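Local coordinates for protein beta-galactosidase (Trichoderma reesei, PDB 3OGR) that probably hydrolyses terminal non-reducing beta-D-galactose residues from beta-D-galactosides, as a member of glycosyl hydrolase family 35, at residues 71-76 against 107-112; 274-279 against 317-322; 362-367 against 553-558. All blocks are in the same frame, centred on the assembly; numbering follows the deposited sequence.

Overall arrangement
From the N terminus, interaction 1 comes first: residues 107-112 return to 71-76 after 30 residues that are partly helical and contain no strand. Interaction 2 follows, closing a 37-residue excursion between 274-279 and 317-322. Interaction 3 spans 185 residues, many of them in strands, and ties helix 357-370, which follows strand 318-321 in the chain, to the turn after helix 552-555. The three lie in series, neither nested nor crossed. Interactions 1 and 2 belong to one barrel sheet and meet at the galactose, where Tyr76 OH and Glu278 OE2 probably share a hydrogen bond. Interaction 3, with its centre about 20 Å from each of theirs, joins barrel to beta domains.

Interaction 1. Residues 71-76 against 107-112; sequences NTVSFY and AGIYLL. With GAL (beta-D-galactopyranose), chain E.
Val73 sits in the close-packed middle of this contact, held by its backbone to two residues of 107-112: its N donates to Tyr110 O at 2.9 Å, while its O receives Leu112 N. On the face carrying Val73 and Leu111 the side chains that meet are apolar. With Val73 CG1 anti to the backbone N (chi1 158°), CG2 falls beside that N and meets Ile109 CG2 at 3.8 Å, while Val73 CB has Leu111 CD2 3.7 Å away. Phe75 lies across Leu111, its CE1 against Leu111 CD1. The same face takes helices 58-67 and 98-107, as expected of neighbouring parallel strands of a TIM barrel joined by a beta-alpha-beta crossover; helix 98-107 ends in a Schellman motif at Gly108, just before the second strand. The other face looks into the barrel. There Leu112 CD2 lies 3.7 Å from Ser74 OG, a hydroxyl hydrogen-bonded to Glu46. Thr72 CG2 lies alongside Tyr110 O, and Thr72 OG1 donates to Asn71 OD1 at 2.9 Å, approaching from 38° above the plane of that carbonyl. An alanine here has neither OG1 nor CG2, and would probably leave Asn71 OD1 without this donor, dependent on its bond to Phe43, with a gap opened beside Tyr110 O. Toward the ends direct side-chain contacts thin out, though nothing here is open to solvent. Although Tyr110 N still reaches Asn71 O in a nearly straight bond (174° at the hydrogen), Gly108 O meets Asn71 O indirectly, through a water that donates to both. Tyr76 touches nothing of 107-112; its OH accepts a 2.8 Å bond from galactose O3, at the ring's edge, and is also bonded to Asn179.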
loop_
_atom_site.group_PDB
_atom_site.type_symbol
_atom_site.label_atom_id
_atom_site.label_comp_id
_atom_site.label_asym_id
_atom_site.label_seq_id
_atom_site.Cartn_x
_atom_site.Cartn_y
_atom_site.Cartn_z
ATOM N N ASN A 71 -14.616 2.319 -6.210
ATOM C CA ASN A 71 -15.622 1.305 -5.884
ATOM C C ASN A 71 -15.043 -0.004 -5.467
ATOM O O ASN A 71 -15.816 -0.918 -5.033
ATOM C CB ASN A 71 -16.625 1.107 -7.048
ATOM C CG ASN A 71 -15.947 1.008 -8.398
ATOM O OD1 ASN A 71 -14.846 0.468 -8.522
ATOM N ND2 ASN A 71 -16.566 1.598 -9.403
ATOM N N THR A 72 -13.716 -0.143 -5.546
ATOM C CA THR A 72 -13.093 -1.453 -5.362
ATOM C C THR A 72 -11.753 -1.286 -4.673
ATOM O O THR A 72 -11.103 -0.210 -4.713
ATOM C CB THR A 72 -12.865 -2.058 -6.802
ATOM O OG1 THR A 72 -14.142 -2.112 -7.475
ATOM C CG2 THR A 72 -12.195 -3.401 -6.792
ATOM N N VAL A 73 -11.367 -2.366 -3.981
ATOM C CA VAL A 73 -10.030 -2.520 -3.421
ATOM C C VAL A 73 -9.439 -3.801 -3.922
ATOM O O VAL A 73 -10.178 -4.823 -4.011
ATOM C CB VAL A 73 -10.064 -2.460 -1.867
ATOM C CG1 VAL A 73 -8.832 -3.140 -1.239
ATOM C CG2 VAL A 73 -10.170 -0.975 -1.414
ATOM N N SER A 74 -8.129 -3.763 -4.222
ATOM C CA SER A 74 -7.397 -4.973 -4.665
ATOM C C SER A 74 -6.482 -5.367 -3.562
ATOM O O SER A 74 -5.835 -4.495 -2.977
ATOM C CB SER A 74 -6.674 -4.645 -5.965
ATOM O OG SER A 74 -5.764 -5.656 -6.305
ATOM N N PHE A 75 -6.390 -6.661 -3.238
ATOM C CA PHE A 75 -5.541 -7.066 -2.127
ATOM C C PHE A 75 -4.789 -8.348 -2.448
ATOM O O PHE A 75 -5.329 -9.268 -3.087
ATOM C CB PHE A 75 -6.381 -7.262 -0.827
ATOM C CG PHE A 75 -7.327 -8.454 -0.835
ATOM C CD1 PHE A 75 -8.549 -8.401 -1.474
ATOM C CD2 PHE A 75 -6.958 -9.637 -0.178
ATOM C CE1 PHE A 75 -9.428 -9.524 -1.422
ATOM C CE2 PHE A 75 -7.806 -10.780 -0.180
ATOM C CZ PHE A 75 -9.052 -10.690 -0.797
ATOM N N TYR A 76 -3.560 -8.410 -1.953
ATOM C CA TYR A 76 -2.811 -9.663 -1.863
ATOM C C TYR A 76 -3.096 -10.412 -0.592
ATOM O O TYR A 76 -3.494 -9.821 0.471
ATOM C CB TYR A 76 -1.259 -9.384 -1.903
ATOM C CG TYR A 76 -0.710 -9.019 -3.262
ATOM C CD1 TYR A 76 -1.019 -9.770 -4.442
ATOM C CD2 TYR A 76 0.276 -8.010 -3.341
ATOM C CE1 TYR A 76 -0.378 -9.421 -5.704
ATOM C CE2 TYR A 76 0.910 -7.704 -4.551
ATOM C CZ TYR A 76 0.561 -8.393 -5.718
ATOM O OH TYR A 76 1.161 -8.056 -6.898
ATOM N N ALA A 107 -18.458 -0.627 3.976
ATOM C CA ALA A 107 -18.111 0.611 3.284
ATOM C C ALA A 107 -18.735 0.696 1.898
ATOM O O ALA A 107 -18.671 1.740 1.243
ATOM C CB ALA A 107 -16.553 0.668 3.146
ATOM N N GLY A 108 -19.284 -0.410 1.370
ATOM C CA GLY A 108 -19.804 -0.436 0.030
ATOM C C GLY A 108 -18.688 -0.499 -0.998
ATOM O O GLY A 108 -18.764 0.146 -2.073
ATOM N N ILE A 109 -17.695 -1.358 -0.745
ATOM C CA ILE A 109 -16.535 -1.521 -1.656
ATOM C C ILE A 109 -16.524 -2.976 -2.122
ATOM O O ILE A 109 -16.778 -3.898 -1.306
ATOM C CB ILE A 109 -15.244 -1.190 -0.831
ATOM C CG1 ILE A 109 -15.152 0.340 -0.626
ATOM C CG2 ILE A 109 -13.903 -1.744 -1.531
ATOM C CD1 ILE A 109 -14.964 1.143 -1.926
ATOM N N TYR A 110 -16.221 -3.201 -3.400
ATOM C CA TYR A 110 -16.028 -4.544 -3.935
ATOM C C TYR A 110 -14.558 -4.886 -3.894
ATOM O O TYR A 110 -13.720 -3.995 -3.719
ATOM C CB TYR A 110 -16.580 -4.663 -5.348
ATOM C CG TYR A 110 -18.084 -4.586 -5.384
ATOM C CD1 TYR A 110 -18.853 -5.564 -4.751
ATOM C CD2 TYR A 110 -18.707 -3.559 -6.095
ATOM C CE1 TYR A 110 -20.278 -5.501 -4.798
ATOM C CE2 TYR A 110 -20.123 -3.535 -6.156
ATOM C CZ TYR A 110 -20.846 -4.503 -5.544
ATOM O OH TYR A 110 -22.260 -4.475 -5.634
ATOM N N LEU A 111 -14.216 -6.170 -4.067
ATOM C CA LEU A 111 -12.829 -6.599 -3.913
ATOM C C LEU A 111 -12.343 -7.402 -5.093
ATOM O O LEU A 111 -13.025 -8.297 -5.638
ATOM C CB LEU A 111 -12.600 -7.420 -2.646
ATOM C CG LEU A 111 -12.911 -6.705 -1.311
ATOM C CD1 LEU A 111 -12.720 -7.744 -0.203
ATOM C CD2 LEU A 111 -11.973 -5.521 -1.061
ATOM N N LEU A 112 -11.085 -7.164 -5.428
ATOM C CA LEU A 112 -10.325 -8.019 -6.368
ATOM C C LEU A 112 -9.333 -8.780 -5.471
ATOM O O LEU A 112 -8.426 -8.135 -4.845
ATOM C CB LEU A 112 -9.595 -7.081 -7.398
ATOM C CG LEU A 112 -8.331 -7.705 -8.089
ATOM C CD1 LEU A 112 -8.641 -9.093 -8.754
ATOM C CD2 LEU A 112 -7.873 -6.737 -9.172
HETATM C C1 GAL E . 4.635 -5.097 -9.567
HETATM C C2 GAL E . 4.355 -6.376 -8.711
HETATM C C3 GAL E . 3.933 -5.989 -7.308
HETATM C C4 GAL E . 4.978 -5.058 -6.680
HETATM C C5 GAL E . 5.182 -3.872 -7.618
HETATM C C6 GAL E . 6.315 -2.916 -7.188
HETATM O O1 GAL E . 5.366 -5.390 -10.757
HETATM O O2 GAL E . 3.284 -7.089 -9.326
HETATM O O3 GAL E . 3.818 -7.154 -6.505
HETATM O O4 GAL E . 6.189 -5.802 -6.576
HETATM O O5 GAL E . 5.611 -4.344 -8.912
HETATM O O6 GAL E . 5.955 -2.315 -5.946
HETATM O O HOH W 1 -18.700 0.100 -4.763
#

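Interaction 2. Residues 274-279 against 317-322; sequences FSLVEF and TIFNIY. With GAL (beta-D-galactopyranose), chain E.
Glu278 and Tyr322 run alongside each other toward the galactose, and both reach it. O2 of the sugar donates to Glu278 OE2 at 2.9 Å, while Glu278 OE1 stands 3.0 Å from its anomeric carbon C1. The same OE1 sits above one face of the Tyr322 ring, nearer its edge than its centre, with carboxylate and ring planes 24° apart. Tyr322 CE1 comes within 3.5 Å of galactose O6. Around this pair, Arg114 forms a salt bridge to Glu278 OE2, Tyr240 OH bonds OE1, and Tyr322 OH is tied to Tyr342. One layer further out lies the backbone that aims them. Parallel strands 275-280 and 318-321 are neighbours in the TIM barrel, and the latter closes it against strand 38-47. A beta bulge shifts their register by one residue where the chain turns at Val277 and Glu278. Asn320 spans it: its CG is anti to the backbone N (chi1 178°), which brings ND2 to Val277 O at 2.9 Å, nearly in the amide plane, while its backbone bonds Leu276 O and Phe279 N. Its OD1 is bonded to Ser44 OG, and ND2 also to Glu46. Phe279 O then takes Tyr322 N. Behind the site, Phe279 CB meets the edge of the Phe319 ring at CE1, 3.7 Å away, and both rings pack on helix 301-313. At the far end, Phe274 O accepts both Thr317 N and Ile318 N.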
loop_
_atom_site.group_PDB
_atom_site.type_symbol
_atom_site.label_atom_id
_atom_site.label_comp_id
_atom_site.label_asym_id
_atom_site.label_seq_id
_atom_site.Cartn_x
_atom_site.Cartn_y
_atom_site.Cartn_z
ATOM N N PHE A 274 -10.377 -2.974 -21.235
ATOM C CA PHE A 274 -8.962 -2.544 -21.037
ATOM C C PHE A 274 -8.710 -2.361 -19.526
ATOM O O PHE A 274 -9.355 -1.545 -18.875
ATOM C CB PHE A 274 -8.622 -1.293 -21.852
ATOM C CG PHE A 274 -7.231 -0.761 -21.548
ATOM C CD1 PHE A 274 -6.119 -1.626 -21.358
ATOM C CD2 PHE A 274 -7.060 0.628 -21.426
ATOM C CE1 PHE A 274 -4.840 -1.121 -21.079
ATOM C CE2 PHE A 274 -5.761 1.159 -21.151
ATOM C CZ PHE A 274 -4.683 0.289 -20.954
ATOM N N SER A 275 -7.783 -3.189 -19.009
ATOM C CA SER A 275 -7.596 -3.338 -17.558
ATOM C C SER A 275 -6.128 -3.092 -17.178
ATOM O O SER A 275 -5.211 -3.800 -17.648
ATOM C CB SER A 275 -7.978 -4.776 -17.152
ATOM O OG SER A 275 -9.359 -4.988 -17.452
ATOM N N LEU A 276 -5.941 -2.152 -16.286
ATOM C CA LEU A 276 -4.606 -1.925 -15.677
ATOM C C LEU A 276 -4.745 -2.385 -14.228
ATOM O O LEU A 276 -5.322 -1.692 -13.363
ATOM C CB LEU A 276 -4.212 -0.459 -15.728
ATOM C CG LEU A 276 -3.902 0.056 -17.178
ATOM C CD1 LEU A 276 -3.763 1.611 -17.147
ATOM C CD2 LEU A 276 -2.589 -0.609 -17.749
ATOM N N VAL A 277 -4.278 -3.619 -13.994
ATOM C CA VAL A 277 -4.496 -4.302 -12.707
ATOM C C VAL A 277 -3.591 -3.748 -11.631
ATOM O O VAL A 277 -3.890 -3.753 -10.453
ATOM C CB VAL A 277 -4.382 -5.850 -12.919
ATOM C CG1 VAL A 277 -4.459 -6.581 -11.553
ATOM C CG2 VAL A 277 -5.550 -6.322 -13.774
ATOM N N GLU A 278 -2.427 -3.216 -12.066
ATOM C CA GLU A 278 -1.574 -2.391 -11.158
ATOM C C GLU A 278 -1.065 -1.217 -11.957
ATOM O O GLU A 278 -0.372 -1.422 -12.979
ATOM C CB GLU A 278 -0.344 -3.160 -10.676
ATOM C CG GLU A 278 -0.677 -4.431 -9.827
ATOM C CD GLU A 278 0.577 -5.169 -9.480
ATOM O OE1 GLU A 278 1.654 -4.510 -9.405
ATOM O OE2 GLU A 278 0.506 -6.379 -9.281
ATOM N N PHE A 279 -1.396 -0.007 -11.543
ATOM C CA PHE A 279 -0.726 1.152 -12.135
ATOM C C PHE A 279 -0.145 1.986 -10.999
ATOM O O PHE A 279 -0.766 2.131 -9.908
ATOM C CB PHE A 279 -1.722 2.005 -12.918
ATOM C CG PHE A 279 -1.041 3.047 -13.726
ATOM C CD1 PHE A 279 -0.348 2.714 -14.911
ATOM C CD2 PHE A 279 -0.966 4.360 -13.240
ATOM C CE1 PHE A 279 0.317 3.690 -15.639
ATOM C CE2 PHE A 279 -0.230 5.354 -13.934
ATOM C CZ PHE A 279 0.381 4.996 -15.154
ATOM N N THR A 317 -11.015 0.804 -18.224
ATOM C CA THR A 317 -12.264 0.664 -17.453
ATOM C C THR A 317 -12.134 -0.259 -16.282
ATOM O O THR A 317 -13.097 -0.376 -15.504
ATOM C CB THR A 317 -13.448 0.249 -18.339
ATOM O OG1 THR A 317 -13.127 -1.001 -19.003
ATOM C CG2 THR A 317 -13.814 1.334 -19.343
ATOM N N ILE A 318 -10.961 -0.901 -16.102
ATOM C CA ILE A 318 -10.650 -1.558 -14.802
ATOM C C ILE A 318 -9.267 -1.025 -14.454
ATOM O O ILE A 318 -8.298 -1.224 -15.188
ATOM C CB ILE A 318 -10.671 -3.093 -14.885
ATOM C CG1 ILE A 318 -12.070 -3.613 -15.287
ATOM C CG2 ILE A 318 -10.225 -3.679 -13.506
ATOM C CD1 ILE A 318 -12.151 -5.154 -15.472
ATOM N N PHE A 319 -9.189 -0.264 -13.366
ATOM C CA PHE A 319 -7.989 0.585 -13.134
ATOM C C PHE A 319 -7.715 0.536 -11.635
ATOM O O PHE A 319 -8.488 1.079 -10.849
ATOM C CB PHE A 319 -8.380 2.009 -13.589
ATOM C CG PHE A 319 -7.263 3.058 -13.546
ATOM C CD1 PHE A 319 -5.922 2.703 -13.586
ATOM C CD2 PHE A 319 -7.595 4.397 -13.533
ATOM C CE1 PHE A 319 -4.900 3.681 -13.591
ATOM C CE2 PHE A 319 -6.578 5.384 -13.564
ATOM C CZ PHE A 319 -5.253 5.013 -13.599
ATOM N N ASN A 320 -6.554 -0.053 -11.269
ATOM C CA ASN A 320 -6.198 -0.212 -9.855
ATOM C C ASN A 320 -4.894 0.458 -9.543
ATOM O O ASN A 320 -3.936 0.276 -10.302
ATOM C CB ASN A 320 -6.078 -1.720 -9.525
ATOM C CG ASN A 320 -5.660 -1.948 -8.068
ATOM O OD1 ASN A 320 -6.299 -1.469 -7.116
ATOM N ND2 ASN A 320 -4.524 -2.659 -7.891
ATOM N N ILE A 321 -4.867 1.262 -8.474
ATOM C CA ILE A 321 -3.692 2.069 -8.106
ATOM C C ILE A 321 -2.911 1.352 -7.030
ATOM O O ILE A 321 -3.414 1.130 -5.903
ATOM C CB ILE A 321 -4.212 3.453 -7.553
ATOM C CG1 ILE A 321 -5.041 4.223 -8.617
ATOM C CG2 ILE A 321 -3.007 4.265 -7.125
ATOM C CD1 ILE A 321 -4.365 4.276 -10.042
ATOM N N TYR A 322 -1.651 0.952 -7.367
ATOM C CA TYR A 322 -0.806 0.213 -6.454
ATOM C C TYR A 322 0.338 1.135 -5.990
ATOM O O TYR A 322 1.088 1.560 -6.860
ATOM C CB TYR A 322 -0.216 -1.015 -7.214
ATOM C CG TYR A 322 0.626 -1.923 -6.332
ATOM C CD1 TYR A 322 1.866 -1.535 -5.837
ATOM C CD2 TYR A 322 0.160 -3.226 -5.979
ATOM C CE1 TYR A 322 2.612 -2.343 -4.994
ATOM C CE2 TYR A 322 0.904 -4.059 -5.134
ATOM C CZ TYR A 322 2.106 -3.611 -4.627
ATOM O OH TYR A 322 2.796 -4.437 -3.754
HETATM C C1 GAL E . 4.635 -5.097 -9.567
HETATM C C2 GAL E . 4.355 -6.376 -8.711
HETATM C C3 GAL E . 3.933 -5.989 -7.308
HETATM C C4 GAL E . 4.978 -5.058 -6.680
HETATM C C5 GAL E . 5.182 -3.872 -7.618
HETATM C C6 GAL E . 6.315 -2.916 -7.188
HETATM O O1 GAL E . 5.366 -5.390 -10.757
HETATM O O2 GAL E . 3.284 -7.089 -9.326
HETATM O O3 GAL E . 3.818 -7.154 -6.505
HETATM O O4 GAL E . 6.189 -5.802 -6.576
HETATM O O5 GAL E . 5.611 -4.344 -8.912
HETATM O O6 GAL E . 5.955 -2.315 -5.946
#

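Interaction 3. Residues 362-367 against 553-558. With MAN (alpha-D-mannopyranose), chain B; NAG (2-acetamido-2-deoxy-beta-D-glucopyranose), chain C.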
loop_
_atom_site.group_PDB
_atom_site.type_symbol
_atom_site.label_atom_id
_atom_site.label_comp_id
_atom_site.label_asym_id
_atom_site.label_seq_id
_atom_site.Cartn_x
_atom_site.Cartn_y
_atom_site.Cartn_z
ATOM N N LEU A 362 -6.747 12.716 -6.628
ATOM C CA LEU A 362 -7.276 11.435 -7.033
ATOM C C LEU A 362 -8.806 11.397 -6.814
ATOM O O LEU A 362 -9.540 10.817 -7.609
ATOM C CB LEU A 362 -6.543 10.337 -6.216
ATOM C CG LEU A 362 -6.847 8.898 -6.593
ATOM C CD1 LEU A 362 -6.686 8.632 -8.154
ATOM C CD2 LEU A 362 -5.828 8.021 -5.822
ATOM N N LYS A 363 -9.262 12.046 -5.748
ATOM C CA LYS A 363 -10.703 12.173 -5.529
ATOM C C LYS A 363 -11.416 12.886 -6.675
ATOM O O LYS A 363 -12.508 12.536 -7.050
ATOM C CB LYS A 363 -10.948 12.916 -4.188
ATOM C CG LYS A 363 -12.419 13.126 -3.910
ATOM C CD LYS A 363 -12.652 13.713 -2.474
ATOM C CE LYS A 363 -11.888 15.084 -2.382
ATOM N NZ LYS A 363 -12.246 15.719 -1.043
ATOM N N LEU A 364 -10.787 13.919 -7.218
ATOM C CA LEU A 364 -11.426 14.631 -8.354
ATOM C C LEU A 364 -11.682 13.632 -9.470
ATOM O O LEU A 364 -12.702 13.686 -10.156
ATOM C CB LEU A 364 -10.519 15.803 -8.879
ATOM C CG LEU A 364 -10.117 16.805 -7.809
ATOM C CD1 LEU A 364 -9.363 17.921 -8.577
ATOM C CD2 LEU A 364 -11.351 17.387 -7.076
ATOM N N GLN A 365 -10.678 12.775 -9.717
ATOM C CA GLN A 365 -10.760 11.812 -10.842
ATOM C C GLN A 365 -11.771 10.706 -10.574
ATOM O O GLN A 365 -12.538 10.326 -11.453
ATOM C CB GLN A 365 -9.384 11.204 -11.120
ATOM C CG GLN A 365 -8.361 12.196 -11.648
ATOM C CD GLN A 365 -6.993 11.576 -11.843
ATOM O OE1 GLN A 365 -6.873 10.364 -12.025
ATOM N NE2 GLN A 365 -5.954 12.406 -11.807
ATOM N N GLY A 366 -11.815 10.204 -9.316
ATOM C CA GLY A 366 -12.759 9.108 -9.049
ATOM C C GLY A 366 -14.188 9.626 -9.115
ATOM O O GLY A 366 -15.111 8.968 -9.607
ATOM N N GLN A 367 -14.408 10.808 -8.552
ATOM C CA GLN A 367 -15.736 11.391 -8.555
ATOM C C GLN A 367 -16.244 11.743 -9.975
ATOM O O GLN A 367 -17.407 11.550 -10.291
ATOM C CB GLN A 367 -15.758 12.643 -7.677
ATOM C CG GLN A 367 -15.538 12.369 -6.198
ATOM C CD GLN A 367 -16.575 11.434 -5.615
ATOM O OE1 GLN A 367 -17.689 11.335 -6.130
ATOM N NE2 GLN A 367 -16.212 10.741 -4.540
ATOM N N ASN A 553 -8.377 24.012 -6.098
ATOM C CA ASN A 553 -8.085 23.903 -4.672
ATOM C C ASN A 553 -9.328 23.915 -3.805
ATOM O O ASN A 553 -9.339 23.292 -2.716
ATOM C CB ASN A 553 -7.029 24.960 -4.269
ATOM C CG ASN A 553 -5.678 24.640 -4.832
ATOM O OD1 ASN A 553 -5.415 24.871 -6.027
ATOM N ND2 ASN A 553 -4.819 24.041 -4.025
ATOM N N SER A 554 -10.360 24.591 -4.268
ATOM C CA SER A 554 -11.681 24.479 -3.607
ATOM C C SER A 554 -12.309 23.130 -3.840
ATOM O O SER A 554 -12.868 22.500 -2.872
ATOM C CB SER A 554 -12.684 25.587 -4.060
ATOM O OG SER A 554 -12.114 26.848 -3.640
ATOM N N ALA A 555 -12.194 22.649 -5.078
ATOM C CA ALA A 555 -12.847 21.335 -5.352
ATOM C C ALA A 555 -12.228 20.225 -4.515
ATOM O O ALA A 555 -12.912 19.257 -4.198
ATOM C CB ALA A 555 -12.674 20.954 -6.882
ATOM N N TYR A 556 -10.935 20.359 -4.170
ATOM C CA TYR A 556 -10.245 19.382 -3.296
ATOM C C TYR A 556 -11.044 19.128 -1.989
ATOM O O TYR A 556 -10.855 18.086 -1.392
ATOM C CB TYR A 556 -8.872 19.895 -2.874
ATOM C CG TYR A 556 -7.774 19.817 -3.915
ATOM C CD1 TYR A 556 -7.837 19.019 -5.049
ATOM C CD2 TYR A 556 -6.580 20.498 -3.644
ATOM C CE1 TYR A 556 -6.733 18.888 -5.876
ATOM C CE2 TYR A 556 -5.467 20.372 -4.472
ATOM C CZ TYR A 556 -5.571 19.597 -5.590
ATOM O OH TYR A 556 -4.462 19.467 -6.406
ATOM N N ASN A 557 -11.826 20.102 -1.553
ATOM C CA ASN A 557 -12.508 19.964 -0.253
ATOM C C ASN A 557 -13.985 19.552 -0.406
ATOM O O ASN A 557 -14.703 19.568 0.590
ATOM C CB ASN A 557 -12.488 21.307 0.531
ATOM C CG ASN A 557 -11.072 21.748 0.822
ATOM O OD1 ASN A 557 -10.270 21.007 1.347
ATOM N ND2 ASN A 557 -10.743 22.926 0.331
ATOM N N TYR A 558 -14.390 19.209 -1.630
ATOM C CA TYR A 558 -15.765 18.674 -1.831
ATOM C C TYR A 558 -15.761 17.139 -1.711
ATOM O O TYR A 558 -14.746 16.475 -1.989
ATOM C CB TYR A 558 -16.320 19.049 -3.225
ATOM C CG TYR A 558 -16.802 20.488 -3.366
ATOM C CD1 TYR A 558 -15.889 21.583 -3.154
ATOM C CD2 TYR A 558 -18.133 20.735 -3.655
ATOM C CE1 TYR A 558 -16.354 22.911 -3.299
ATOM C CE2 TYR A 558 -18.613 22.105 -3.809
ATOM C CZ TYR A 558 -17.693 23.130 -3.625
ATOM O OH TYR A 558 -18.153 24.445 -3.760
HETATM C C1 MAN B . -0.815 23.971 -3.387
HETATM C C2 MAN B . -0.914 23.667 -4.898
HETATM C C3 MAN B . -0.704 24.951 -5.651
HETATM C C4 MAN B . -1.671 26.039 -5.162
HETATM C C5 MAN B . -1.519 26.237 -3.639
HETATM C C6 MAN B . -2.600 27.263 -3.159
HETATM O O2 MAN B . -2.237 23.149 -5.139
HETATM O O3 MAN B . -0.909 24.680 -7.043
HETATM O O4 MAN B . -1.366 27.275 -5.840
HETATM O O5 MAN B . -1.745 24.960 -2.995
HETATM O O6 MAN B . -2.369 27.501 -1.814
HETATM C C1 NAG C . -2.974 19.796 2.299
HETATM C C2 NAG C . -3.289 20.555 1.008
HETATM C C3 NAG C . -2.224 20.186 -0.017
HETATM C C4 NAG C . -0.842 20.532 0.591
HETATM C C5 NAG C . -0.648 19.767 1.902
HETATM C C6 NAG C . 0.689 20.075 2.595
HETATM C C7 NAG C . -5.738 20.741 0.774
HETATM C C8 NAG C . -6.983 20.078 0.278
HETATM N N2 NAG C . -4.577 20.091 0.536
HETATM O O3 NAG C . -2.499 20.956 -1.168
HETATM O O4 NAG C . 0.135 20.067 -0.343
HETATM O O5 NAG C . -1.703 20.170 2.805
HETATM O O6 NAG C . 0.773 21.479 2.793
HETATM O O7 NAG C . -5.798 21.828 1.350
#
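Helix 357-370 passes helix 552-555 and the turn that follows with Leu364 and Tyr556 as the nearest residues, their CA atoms 7.0 Å apart, just where a type I turn leads from Ala555 to Tyr558. That turn presents two carbonyls to one ammonium group: Lys363 NZ donates hydrogen bonds to Tyr556 O and Tyr558 O, each 2.8 Å long. It stands above both carbonyl planes, 42° out of the first and 35° out of the second, a straddling position rather than a fit to either lone pair. The lysine chain leaves its helix extended and bends only at chi3 (59°), which turns CE and NZ in between the two oxygens. The residue is buried, and the carbonyls, with a cation-pi contact to Trp559, probably offset the cost of enclosing its charge. The contact thus fastens the helix that follows the last barrel strand of the family 35 TIM barrel to the link from strand 545-551, central in its sheet, to strand 558-559, an edge strand of the next. Beside the lysine, Leu364 parts its methyls: CD2 packs on Ala555 CB at 3.8 Å, and CD1 meets Tyr556 CE1 at 3.9 Å, the leucine standing roughly perpendicular to the tyrosine. Tyr556 is secured at its far end by a bond from OH to Glu357, at the start of the same helix. Two sugars flank the turn. The acetyl methyl C8 of the N-acetylglucosamine lies 3.7 Å from Tyr556 CB, and Asn553 ND2 donates to mannose O2 in a nearly straight bond of 3.0 Å.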